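PDB 6LRF: Alr4995 protein from Nostoc sp., which acts as a bifunctional enzyme, combining arginine dihydrolase and ornithine cyclodeaminase activities in one chain. Local coordinates for residues 140-145 and 311-316; 283-288 and 332-337; 491-496 and 631-636. All coordinates share one frame; numbering follows the deposited sequence.

Contact 1 of 3, residues 140-145 and 311-316; sequences SELDSH and GGSFQV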
ATOM      1  N   SER B 140      30.906  15.939 -26.226  1.00 24.07           N
ATOM      2  CA  SER B 140      31.327  17.329 -26.274  1.00 23.56           C
ATOM      3  C   SER B 140      30.816  18.130 -25.084  1.00 26.17           C
ATOM      4  O   SER B 140      29.663  18.016 -24.705  1.00 25.09           O
ATOM      5  CB  SER B 140      30.850  17.978 -27.572  1.00 22.01           C
ATOM      6  OG  SER B 140      31.259  17.195 -28.682  1.00 25.51           O
ATOM      7  N   GLU B 141      31.688  18.963 -24.538  1.00 22.92           N
ATOM      8  CA  GLU B 141      31.371  19.867 -23.441  1.00 26.54           C
ATOM      9  C   GLU B 141      30.651  21.114 -23.908  1.00 26.52           C
ATOM     10  O   GLU B 141      30.937  21.661 -24.983  1.00 24.69           O
ATOM     11  CB  GLU B 141      32.649  20.284 -22.718  1.00 26.49           C
ATOM     12  CG  GLU B 141      33.264  19.195 -21.878  1.00 37.66           C
ATOM     13  CD  GLU B 141      32.622  19.071 -20.500  1.00 44.18           C
ATOM     14  OE1 GLU B 141      31.940  20.027 -20.056  1.00 37.28           O
ATOM     15  OE2 GLU B 141      32.812  18.013 -19.862  1.00 53.53           O
ATOM     16  N   LEU B 142      29.731  21.569 -23.075  1.00 21.77           N
ATOM     17  CA  LEU B 142      28.969  22.782 -23.317  1.00 19.59           C
ATOM     18  C   LEU B 142      29.895  23.968 -23.564  1.00 22.10           C
ATOM     19  O   LEU B 142      29.642  24.812 -24.440  1.00 23.01           O
ATOM     20  CB  LEU B 142      28.044  23.050 -22.122  1.00 19.79           C
ATOM     21  CG  LEU B 142      27.221  24.335 -22.182  1.00 24.62           C
ATOM     22  CD1 LEU B 142      26.364  24.353 -23.446  1.00 21.78           C
ATOM     23  CD2 LEU B 142      26.352  24.443 -20.911  1.00 22.63           C
ATOM     24  N   ASP B 143      30.995  24.010 -22.820  1.00 16.78           N
ATOM     25  CA  ASP B 143      31.954  25.101 -22.953  1.00 21.59           C
ATOM     26  C   ASP B 143      32.737  25.135 -24.294  1.00 18.83           C
ATOM     27  O   ASP B 143      33.417  26.115 -24.584  1.00 23.51           O
ATOM     28  CB  ASP B 143      32.940  25.045 -21.794  1.00 22.68           C
ATOM     29  CG  ASP B 143      32.364  25.620 -20.510  1.00 35.02           C
ATOM     30  OD1 ASP B 143      31.280  26.245 -20.570  1.00 28.73           O
ATOM     31  OD2 ASP B 143      33.005  25.458 -19.444  1.00 38.68           O
ATOM     32  N   SER B 144      32.663  24.082 -25.099  1.00 18.03           N
ATOM     33  CA  SER B 144      33.312  24.132 -26.410  1.00 19.26           C
ATOM     34  C   SER B 144      32.520  24.987 -27.405  1.00 22.07           C
ATOM     35  O   SER B 144      33.063  25.453 -28.411  1.00 20.32           O
ATOM     36  CB  SER B 144      33.514  22.723 -26.981  1.00 20.94           C
ATOM     37  OG  SER B 144      32.273  22.109 -27.326  1.00 21.43           O
ATOM     38  N   HIS B 145      31.242  25.214 -27.126  1.00 19.65           N
ATOM     39  CA  HIS B 145      30.377  25.822 -28.116  1.00 19.27           C
ATOM     40  C   HIS B 145      30.755  27.274 -28.442  1.00 20.41           C
ATOM     41  O   HIS B 145      30.698  27.660 -29.617  1.00 20.39           O
ATOM     42  CB  HIS B 145      28.908  25.709 -27.676  1.00 22.19           C
ATOM     43  CG  HIS B 145      28.419  24.293 -27.620  1.00 18.64           C
ATOM     44  ND1 HIS B 145      27.102  23.958 -27.388  1.00 19.75           N
ATOM     45  CD2 HIS B 145      29.077  23.121 -27.790  1.00 18.01           C
ATOM     46  CE1 HIS B 145      26.975  22.642 -27.399  1.00 19.16           C
ATOM     47  NE2 HIS B 145      28.157  22.111 -27.650  1.00 20.73           N
ATOM     48  N   GLY B 311      20.606  21.279 -16.878  1.00 26.96           N
ATOM     49  CA  GLY B 311      21.059  21.459 -18.250  1.00 25.76           C
ATOM     50  C   GLY B 311      22.316  22.291 -18.410  1.00 25.90           C
ATOM     51  O   GLY B 311      22.666  22.692 -19.527  1.00 25.62           O
ATOM     52  N   GLY B 312      23.007  22.544 -17.303  1.00 22.07           N
ATOM     53  CA  GLY B 312      24.240  23.304 -17.337  1.00 23.51           C
ATOM     54  C   GLY B 312      25.488  22.448 -17.229  1.00 20.10           C
ATOM     55  O   GLY B 312      25.430  21.233 -17.348  1.00 22.00           O
ATOM     56  N   SER B 313      26.629  23.093 -17.022  1.00 20.51           N
ATOM     57  CA  SER B 313      27.868  22.387 -16.717  1.00 23.81           C
ATOM     58  C   SER B 313      28.642  23.226 -15.729  1.00 20.63           C
ATOM     59  O   SER B 313      28.267  24.368 -15.458  1.00 21.23           O
ATOM     60  CB  SER B 313      28.709  22.120 -17.974  1.00 27.16           C
ATOM     61  OG  SER B 313      29.205  23.327 -18.517  1.00 23.10           O
ATOM     62  N   PHE B 314      29.719  22.675 -15.183  1.00 21.91           N
ATOM     63  CA  PHE B 314      30.450  23.403 -14.157  1.00 26.81           C
ATOM     64  C   PHE B 314      31.932  23.112 -14.206  1.00 26.06           C
ATOM     65  O   PHE B 314      32.369  22.128 -14.776  1.00 27.10           O
ATOM     66  CB  PHE B 314      29.916  23.061 -12.759  1.00 24.70           C
ATOM     67  CG  PHE B 314      30.159  21.637 -12.351  1.00 27.77           C
ATOM     68  CD1 PHE B 314      31.373  21.251 -11.790  1.00 28.49           C
ATOM     69  CD2 PHE B 314      29.179  20.682 -12.526  1.00 27.45           C
ATOM     70  CE1 PHE B 314      31.601  19.938 -11.434  1.00 26.07           C
ATOM     71  CE2 PHE B 314      29.399  19.365 -12.163  1.00 30.65           C
ATOM     72  CZ  PHE B 314      30.615  18.996 -11.617  1.00 32.83           C
ATOM     73  N   GLN B 315      32.686  23.974 -13.553  1.00 29.43           N
ATOM     74  CA  GLN B 315      34.102  23.753 -13.336  1.00 31.89           C
ATOM     75  C   GLN B 315      34.426  24.304 -11.952  1.00 27.06           C
ATOM     76  O   GLN B 315      34.212  25.486 -11.699  1.00 24.95           O
ATOM     77  CB  GLN B 315      34.928  24.449 -14.422  1.00 33.62           C
ATOM     78  CG  GLN B 315      36.376  23.976 -14.528  1.00 43.19           C
ATOM     79  CD  GLN B 315      37.196  24.818 -15.493  1.00 48.42           C
ATOM     80  OE1 GLN B 315      36.692  25.772 -16.103  1.00 47.85           O
ATOM     81  NE2 GLN B 315      38.471  24.473 -15.631  1.00 54.26           N
ATOM     82  N   VAL B 316      34.912  23.460 -11.047  1.00 30.29           N
ATOM     83  CA  VAL B 316      35.338  23.964  -9.743  1.00 30.91           C
ATOM     84  C   VAL B 316      36.691  24.667  -9.909  1.00 28.40           C
ATOM     85  O   VAL B 316      37.682  24.040 -10.234  1.00 32.11           O
ATOM     86  CB  VAL B 316      35.432  22.843  -8.689  1.00 31.18           C
ATOM     87  CG1 VAL B 316      35.764  23.436  -7.326  1.00 29.80           C
ATOM     88  CG2 VAL B 316      34.128  22.054  -8.633  1.00 24.16           C
TER
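Leu142 and Ser313 form the heart of this contact. The leucine reaches across with two carbons, CB lying 3.8 Å from Ser313 OG and CD2 3.9 Å from the same oxygen. With CG swung opposite the backbone N (chi1 177°), the branch also runs on past the serine, and CD2 ends 4.3 Å from Gly311 O. Asp143 comes from the next position along the turn, yet its OD1 stays 4.1 Å from Ser313 OG, too far for a bond. Glu141 is looser still, with OE1 4.4 Å from Ser313 CB.

The approach is therefore made by van der Waals touch, and the Asp143 carboxylate is held elsewhere. Asp143 OD1 is hydrogen-bonded to Ser336 OG, while OD2 forms salt bridges with Lys334 and with Arg325 of a second subunit, an environment likely to favour the charged carboxylate. Within the turn, Glu141 O accepts two bonds, from Ser144 N and, in the carbonyl plane, from Ser144 OG at 2.7 Å. His145, with a ring face under Leu142 C, is fixed through its two ring nitrogens to Ser158 OG and Gly135 O.

On the other side, Gly311 has positive phi (119°) and closes helix 299-310 in a Schellman motif; its carbonyl oxygen is bonded to Tyr136 OH. From there the chain enters strand 313-320, the last strand, within this chain, of a mixed sheet. The arrangement is an interface between the turn leading into helix 145-152, in the dimethylarginine dimethylhydrolase-like region, and a Schellman-capped helix-to-strand connection in the LOR/SDH region.

Contact 2 of 3, residues 283-288 and 332-337; sequences VESRII and EVKVSA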
ATOM      1  N   VAL B 283      25.392  30.514 -25.054  1.00 28.13           N
ATOM      2  CA  VAL B 283      26.002  29.966 -23.850  1.00 20.60           C
ATOM      3  C   VAL B 283      26.447  31.101 -22.931  1.00 31.33           C
ATOM      4  O   VAL B 283      27.077  32.074 -23.371  1.00 28.19           O
ATOM      5  CB  VAL B 283      27.192  29.050 -24.200  1.00 25.21           C
ATOM      6  CG1 VAL B 283      27.859  28.513 -22.939  1.00 20.74           C
ATOM      7  CG2 VAL B 283      26.718  27.905 -25.100  1.00 21.87           C
ATOM      8  N   GLU B 284      26.077  30.984 -21.657  1.00 26.51           N
ATOM      9  CA  GLU B 284      26.429  31.959 -20.628  1.00 29.02           C
ATOM     10  C   GLU B 284      27.231  31.327 -19.495  1.00 27.75           C
ATOM     11  O   GLU B 284      27.130  30.131 -19.239  1.00 22.62           O
ATOM     12  CB  GLU B 284      25.179  32.596 -20.035  1.00 28.86           C
ATOM     13  CG  GLU B 284      24.478  33.555 -20.942  1.00 33.81           C
ATOM     14  CD  GLU B 284      23.274  34.175 -20.267  1.00 36.16           C
ATOM     15  OE1 GLU B 284      22.977  33.788 -19.109  1.00 37.50           O
ATOM     16  OE2 GLU B 284      22.642  35.058 -20.881  1.00 38.28           O
ATOM     17  N   SER B 285      28.006  32.159 -18.812  1.00 29.51           N
ATOM     18  CA  SER B 285      28.896  31.714 -17.756  1.00 29.86           C
ATOM     19  C   SER B 285      28.847  32.695 -16.615  1.00 31.84           C
ATOM     20  O   SER B 285      28.635  33.887 -16.821  1.00 32.33           O
ATOM     21  CB  SER B 285      30.328  31.580 -18.265  1.00 32.85           C
ATOM     22  OG  SER B 285      30.551  30.279 -18.773  1.00 41.60           O
ATOM     23  N   ARG B 286      29.067  32.175 -15.413  1.00 30.67           N
ATOM     24  CA  ARG B 286      28.960  32.950 -14.194  1.00 31.62           C
ATOM     25  C   ARG B 286      29.776  32.237 -13.124  1.00 32.67           C
ATOM     26  O   ARG B 286      29.686  31.024 -12.978  1.00 32.98           O
ATOM     27  CB  ARG B 286      27.494  33.085 -13.789  1.00 32.83           C
ATOM     28  CG  ARG B 286      27.209  34.035 -12.658  1.00 37.62           C
ATOM     29  CD  ARG B 286      25.737  34.379 -12.655  1.00 41.30           C
ATOM     30  NE  ARG B 286      25.307  34.969 -11.393  1.00 49.82           N
ATOM     31  CZ  ARG B 286      24.132  35.571 -11.222  1.00 47.51           C
ATOM     32  NH1 ARG B 286      23.296  35.666 -12.249  1.00 46.37           N
ATOM     33  NH2 ARG B 286      23.796  36.083 -10.036  1.00 49.39           N
ATOM     34  N   ILE B 287      30.598  32.968 -12.390  1.00 32.82           N
ATOM     35  CA  ILE B 287      31.313  32.345 -11.295  1.00 33.45           C
ATOM     36  C   ILE B 287      30.522  32.571  -9.999  1.00 32.95           C
ATOM     37  O   ILE B 287      30.093  33.683  -9.705  1.00 32.93           O
ATOM     38  CB  ILE B 287      32.747  32.885 -11.174  1.00 36.51           C
ATOM     39  CG1 ILE B 287      33.590  32.402 -12.363  1.00 36.53           C
ATOM     40  CG2 ILE B 287      33.390  32.439  -9.859  1.00 30.02           C
ATOM     41  CD1 ILE B 287      35.008  32.974 -12.400  1.00 38.20           C
ATOM     42  N   ILE B 288      30.279  31.502  -9.255  1.00 32.46           N
ATOM     43  CA  ILE B 288      29.591  31.638  -7.978  1.00 30.17           C
ATOM     44  C   ILE B 288      30.521  31.203  -6.848  1.00 28.15           C
ATOM     45  O   ILE B 288      31.497  30.486  -7.068  1.00 33.57           O
ATOM     46  CB  ILE B 288      28.278  30.820  -7.944  1.00 31.69           C
ATOM     47  CG1 ILE B 288      28.553  29.346  -8.224  1.00 35.08           C
ATOM     48  CG2 ILE B 288      27.275  31.367  -8.942  1.00 28.29           C
ATOM     49  CD1 ILE B 288      28.556  28.476  -6.977  1.00 29.13           C
ATOM     50  N   GLU B 332      34.939  28.089  -5.279  1.00 30.95           N
ATOM     51  CA  GLU B 332      34.490  28.950  -6.363  1.00 31.24           C
ATOM     52  C   GLU B 332      34.253  28.068  -7.566  1.00 30.68           C
ATOM     53  O   GLU B 332      35.077  27.220  -7.911  1.00 29.21           O
ATOM     54  CB  GLU B 332      35.495  30.063  -6.648  1.00 34.58           C
ATOM     55  CG  GLU B 332      35.284  31.258  -5.710  1.00 38.65           C
ATOM     56  CD  GLU B 332      36.449  32.242  -5.677  1.00 49.43           C
ATOM     57  OE1 GLU B 332      37.296  32.214  -6.600  1.00 46.11           O
ATOM     58  OE2 GLU B 332      36.510  33.049  -4.717  1.00 52.39           O
ATOM     59  N   VAL B 333      33.086  28.236  -8.167  1.00 25.98           N
ATOM     60  CA  VAL B 333      32.627  27.334  -9.215  1.00 29.49           C
ATOM     61  C   VAL B 333      32.180  28.151 -10.428  1.00 26.85           C
ATOM     62  O   VAL B 333      31.399  29.088 -10.293  1.00 28.07           O
ATOM     63  CB  VAL B 333      31.455  26.444  -8.712  1.00 27.00           C
ATOM     64  CG1 VAL B 333      30.935  25.543  -9.816  1.00 24.97           C
ATOM     65  CG2 VAL B 333      31.898  25.594  -7.505  1.00 23.66           C
ATOM     66  N   LYS B 334      32.694  27.820 -11.605  1.00 29.05           N
ATOM     67  CA  LYS B 334      32.207  28.461 -12.819  1.00 30.42           C
ATOM     68  C   LYS B 334      31.025  27.647 -13.328  1.00 23.71           C
ATOM     69  O   LYS B 334      31.149  26.457 -13.581  1.00 27.72           O
ATOM     70  CB  LYS B 334      33.309  28.566 -13.877  1.00 31.51           C
ATOM     71  CG  LYS B 334      32.948  29.443 -15.078  1.00 31.82           C
ATOM     72  CD  LYS B 334      34.111  29.553 -16.065  1.00 38.66           C
ATOM     73  CE  LYS B 334      34.431  28.215 -16.736  1.00 39.60           C
ATOM     74  NZ  LYS B 334      33.366  27.821 -17.693  1.00 41.77           N
ATOM     75  N   VAL B 335      29.874  28.292 -13.445  1.00 26.00           N
ATOM     76  CA  VAL B 335      28.665  27.640 -13.933  1.00 21.88           C
ATOM     77  C   VAL B 335      28.424  28.062 -15.375  1.00 23.94           C
ATOM     78  O   VAL B 335      28.515  29.245 -15.681  1.00 24.44           O
ATOM     79  CB  VAL B 335      27.432  28.024 -13.091  1.00 25.44           C
ATOM     80  CG1 VAL B 335      26.219  27.223 -13.535  1.00 26.19           C
ATOM     81  CG2 VAL B 335      27.706  27.826 -11.604  1.00 26.01           C
ATOM     82  N   SER B 336      28.130  27.109 -16.255  1.00 20.51           N
ATOM     83  CA  SER B 336      27.738  27.448 -17.625  1.00 23.97           C
ATOM     84  C   SER B 336      26.350  26.925 -17.926  1.00 23.45           C
ATOM     85  O   SER B 336      25.943  25.876 -17.413  1.00 20.31           O
ATOM     86  CB  SER B 336      28.731  26.875 -18.652  1.00 24.69           C
ATOM     87  OG  SER B 336      30.043  27.357 -18.423  1.00 30.13           O
ATOM     88  N   ALA B 337      25.641  27.661 -18.774  1.00 18.70           N
ATOM     89  CA  ALA B 337      24.305  27.293 -19.225  1.00 21.16           C
ATOM     90  C   ALA B 337      24.184  27.542 -20.728  1.00 20.66           C
ATOM     91  O   ALA B 337      24.867  28.406 -21.265  1.00 25.09           O
ATOM     92  CB  ALA B 337      23.251  28.094 -18.464  1.00 19.79           C
TER
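Arg286 and Val335 face each other as a hydrogen-bonded antiparallel pair, Val335 N donating a hydrogen bond to Arg286 O at 2.8 Å in a nearly straight line (172°). Arg286 N returns a more bent one to Val335 O (141°). Glu284 with Ala337 and Ile288 with Val333 repeat the reciprocal scheme, making six backbone bonds in all. At the non-hydrogen-bonded pair between Glu284-Ala337 and Arg286-Val335, Ser285 OG donates to Ser336 OG at 3.0 Å. Ser336 and Lys334, the latter bent at chi3 and chi4, both turn their polar ends to Asp143.

The other edge of strand 329-337 is satisfied by strand 313-320, through backbone bonds of Glu332, Lys334 and Ser336. Together with helices 299-310 and 340-352, the three strands give a beta-alpha-beta-beta-alpha order, with strand 329-337 in the middle, consistent with part of a ferredoxin-like fold.

Among the carboxylates, Glu332 OE2 forms a salt bridge with Arg289 and OE1 a hydrogen bond with Asn318, and Glu284 OE1 is held by His340. On the face bearing Val333 and Val335, Ile288 places CG1 between its own N and carbonyl carbon (chi1 57°), from where it meets Val335 CG2 at 3.8 Å; CD1 lies 3.9 Å from Val333 CB.

Contact 3 of 3, residues 491-496 and 631-636; sequences VVVTAG and LMLSSM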
ATOM      1  N   VAL B 491     -21.054  11.449 -22.494  1.00 24.88           N
ATOM      2  CA  VAL B 491     -20.011  10.895 -21.641  1.00 26.53           C
ATOM      3  C   VAL B 491     -19.316  12.052 -20.926  1.00 27.16           C
ATOM      4  O   VAL B 491     -18.949  13.045 -21.553  1.00 24.27           O
ATOM      5  CB  VAL B 491     -18.995  10.057 -22.449  1.00 26.47           C
ATOM      6  CG1 VAL B 491     -17.813   9.642 -21.581  1.00 27.58           C
ATOM      7  CG2 VAL B 491     -19.685   8.822 -23.070  1.00 25.71           C
ATOM      8  N   VAL B 492     -19.179  11.942 -19.609  1.00 22.90           N
ATOM      9  CA  VAL B 492     -18.565  13.005 -18.829  1.00 23.85           C
ATOM     10  C   VAL B 492     -17.280  12.451 -18.233  1.00 23.27           C
ATOM     11  O   VAL B 492     -17.243  11.312 -17.769  1.00 22.69           O
ATOM     12  CB  VAL B 492     -19.502  13.525 -17.718  1.00 26.03           C
ATOM     13  CG1 VAL B 492     -18.794  14.559 -16.851  1.00 18.48           C
ATOM     14  CG2 VAL B 492     -20.751  14.135 -18.332  1.00 25.60           C
ATOM     15  N   VAL B 493     -16.222  13.246 -18.277  1.00 19.96           N
ATOM     16  CA  VAL B 493     -14.954  12.838 -17.702  1.00 20.09           C
ATOM     17  C   VAL B 493     -14.589  13.761 -16.549  1.00 19.31           C
ATOM     18  O   VAL B 493     -14.746  14.980 -16.642  1.00 20.88           O
ATOM     19  CB  VAL B 493     -13.838  12.840 -18.776  1.00 23.04           C
ATOM     20  CG1 VAL B 493     -12.497  12.596 -18.150  1.00 22.93           C
ATOM     21  CG2 VAL B 493     -14.125  11.765 -19.826  1.00 23.44           C
ATOM     22  N   THR B 494     -14.141  13.173 -15.446  1.00 22.98           N
ATOM     23  CA  THR B 494     -13.491  13.931 -14.382  1.00 21.62           C
ATOM     24  C   THR B 494     -12.020  13.544 -14.427  1.00 24.08           C
ATOM     25  O   THR B 494     -11.690  12.397 -14.714  1.00 26.46           O
ATOM     26  CB  THR B 494     -14.088  13.636 -12.986  1.00 25.50           C
ATOM     27  OG1 THR B 494     -13.717  12.312 -12.582  1.00 27.36           O
ATOM     28  CG2 THR B 494     -15.595  13.708 -13.034  1.00 23.84           C
ATOM     29  N   ALA B 495     -11.117  14.477 -14.178  1.00 19.53           N
ATOM     30  CA  ALA B 495      -9.711  14.127 -14.326  1.00 21.81           C
ATOM     31  C   ALA B 495      -8.835  14.927 -13.379  1.00 23.03           C
ATOM     32  O   ALA B 495      -9.087  16.101 -13.171  1.00 22.90           O
ATOM     33  CB  ALA B 495      -9.271  14.343 -15.776  1.00 22.34           C
ATOM     34  N   GLY B 496      -7.810  14.291 -12.821  1.00 23.24           N
ATOM     35  CA  GLY B 496      -6.855  14.976 -11.969  1.00 24.80           C
ATOM     36  C   GLY B 496      -5.464  14.960 -12.576  1.00 23.77           C
ATOM     37  O   GLY B 496      -5.230  14.260 -13.568  1.00 23.04           O
ATOM     38  N   LEU B 631     -16.564   8.872 -16.614  1.00 23.63           N
ATOM     39  CA  LEU B 631     -15.222   8.321 -16.563  1.00 22.66           C
ATOM     40  C   LEU B 631     -14.396   9.091 -15.523  1.00 23.89           C
ATOM     41  O   LEU B 631     -14.088  10.271 -15.702  1.00 23.76           O
ATOM     42  CB  LEU B 631     -14.578   8.414 -17.946  1.00 25.89           C
ATOM     43  CG  LEU B 631     -13.429   7.483 -18.289  1.00 33.08           C
ATOM     44  CD1 LEU B 631     -13.872   6.042 -18.107  1.00 35.65           C
ATOM     45  CD2 LEU B 631     -13.009   7.728 -19.741  1.00 30.95           C
HETATM   46  N   MSE B 632     -14.051   8.437 -14.426  1.00 23.64           N
HETATM   47  CA  MSE B 632     -13.376   9.132 -13.341  1.00 26.55           C
HETATM   48  C   MSE B 632     -11.895   8.762 -13.323  1.00 28.80           C
HETATM   49  O   MSE B 632     -11.503   7.675 -12.891  1.00 25.60           O
HETATM   50  CB  MSE B 632     -14.055   8.826 -12.008  1.00 27.39           C
HETATM   51  CG  MSE B 632     -15.376   9.579 -11.807  1.00 27.88           C
HETATM   52 SE   MSE B 632     -16.550   8.747 -10.466  0.58 37.31          SE
HETATM   53  CE  MSE B 632     -16.806   7.010 -11.300  1.00 32.98           C
ATOM     54  N   LEU B 633     -11.078   9.682 -13.818  1.00 23.41           N
ATOM     55  CA  LEU B 633      -9.674   9.390 -14.052  1.00 25.95           C
ATOM     56  C   LEU B 633      -8.819  10.028 -12.957  1.00 31.17           C
ATOM     57  O   LEU B 633      -8.412  11.203 -13.051  1.00 25.22           O
ATOM     58  CB  LEU B 633      -9.261   9.874 -15.444  1.00 24.54           C
ATOM     59  CG  LEU B 633     -10.077   9.326 -16.625  1.00 22.75           C
ATOM     60  CD1 LEU B 633      -9.757  10.107 -17.909  1.00 22.12           C
ATOM     61  CD2 LEU B 633      -9.847   7.833 -16.830  1.00 23.80           C
ATOM     62  N   SER B 634      -8.550   9.204 -11.942  1.00 31.83           N
ATOM     63  CA  SER B 634      -7.899   9.557 -10.671  1.00 34.61           C
ATOM     64  C   SER B 634      -8.042  11.022 -10.275  1.00 30.67           C
ATOM     65  O   SER B 634      -7.070  11.774 -10.288  1.00 28.44           O
ATOM     66  CB  SER B 634      -6.409   9.167 -10.695  1.00 39.33           C
ATOM     67  OG  SER B 634      -5.705   9.833 -11.717  1.00 43.81           O
ATOM     68  N   SER B 635      -9.261  11.412  -9.906  1.00 28.98           N
ATOM     69  CA  SER B 635      -9.521  12.797  -9.528  1.00 31.34           C
ATOM     70  C   SER B 635     -10.124  12.933  -8.131  1.00 35.76           C
ATOM     71  O   SER B 635     -10.661  13.993  -7.792  1.00 41.98           O
ATOM     72  CB  SER B 635     -10.435  13.465 -10.564  1.00 32.04           C
ATOM     73  OG  SER B 635     -11.504  12.602 -10.923  1.00 35.27           O
HETATM   74  N   MSE B 636     -10.030  11.874  -7.330  1.00 35.35           N
HETATM   75  CA  MSE B 636     -10.261  11.955  -5.872  1.00 40.07           C
HETATM   76  C   MSE B 636     -11.533  12.692  -5.417  1.00 34.32           C
HETATM   77  O   MSE B 636     -12.644  12.145  -5.426  1.00 33.05           O
HETATM   78  CB  MSE B 636      -9.058  12.642  -5.196  1.00 56.46           C
HETATM   79  CG  MSE B 636      -7.699  11.927  -5.337  1.00 67.47           C
HETATM   80 SE   MSE B 636      -7.458  10.372  -4.150  1.00154.39          SE
HETATM   81  CE  MSE B 636      -5.733  10.831  -3.345  1.00 87.31           C
TER
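Val493 straddles two leucines of the neighbouring strand with its two methyl branches. CG2 settles beside Leu631, 3.9 Å from Leu631 CB, the two side chains running next to each other and pointing the same way. CG1, on the branch opposite the backbone N (chi1 172°), leans forward along the strand and meets Leu633 CD1 at 3.7 Å. One valine thus touches both leucines, flanking Leu631 with one methyl and crossing to Leu633 with the other, while Ala495, the next residue on this face of the sheet, is small enough to leave Leu633 CB only a loose touch. Beyond them the leucines are covered by Val653 of strand 651-656 and by Val680 and Leu684 of helix 680-694.

The sheet's other face is shaped by Thr494. Its OG1 presses on the selenomethionine Met632, 3.3 Å from Met632 CG, whose chain then bends off toward Met652 and Cys654. The same oxygen is hydrogen-bonded to Ser635 OG at 2.8 Å, and that serine is held in turn by Ser639 of helix 637-645.

Backbone bonds keep the strands in parallel register, Leu631 N to Val492 O, Thr494 N to Leu631 O and Leu633 N to Thr494 O, and the last bond, Gly496 N to Leu633 O, is longer at 3.2 Å. Just past it, Ser634 (phi 25°, psi 70°) folds the chain so that Ser635 doubles back and its CB lies over the Ala495-Gly496 peptide, 3.6 Å from Ala495 C. Gly496, lacking a side chain, lets Ser634 O come close, 3.6 Å from Gly496 CA.

Strands 491-495 and 629-633 are the first and fourth of a parallel sheet of order 3-2-1-4-5-6, whose adjacent central strands end at the crevice that in Rossmann folds commonly receives a dinucleotide.

Overall arrangement
From the N terminus, the chain first leaves the turn 140-145, then lays down 283-288, and returns at 311-316 to close contact 1; residues 332-337 close contact 2. The two loops cross, and their segments alternate along the chain. Their centres are 9 Å apart, and both reach one sheet, contact 1 through strand 313-320, with strand 329-337 lying between strands 280-292 and 313-320. Contact 1 ties the dimethylarginine dimethylhydrolase-like region to the LOR/SDH region, while contact 2 pairs strands within the latter. Contact 3 opens later, at 491-496, and closes at 631-636 in a separate parallel sheet. It follows in series, on the opposite side of the chain's centre, about 44 Å from contact 1 between centres.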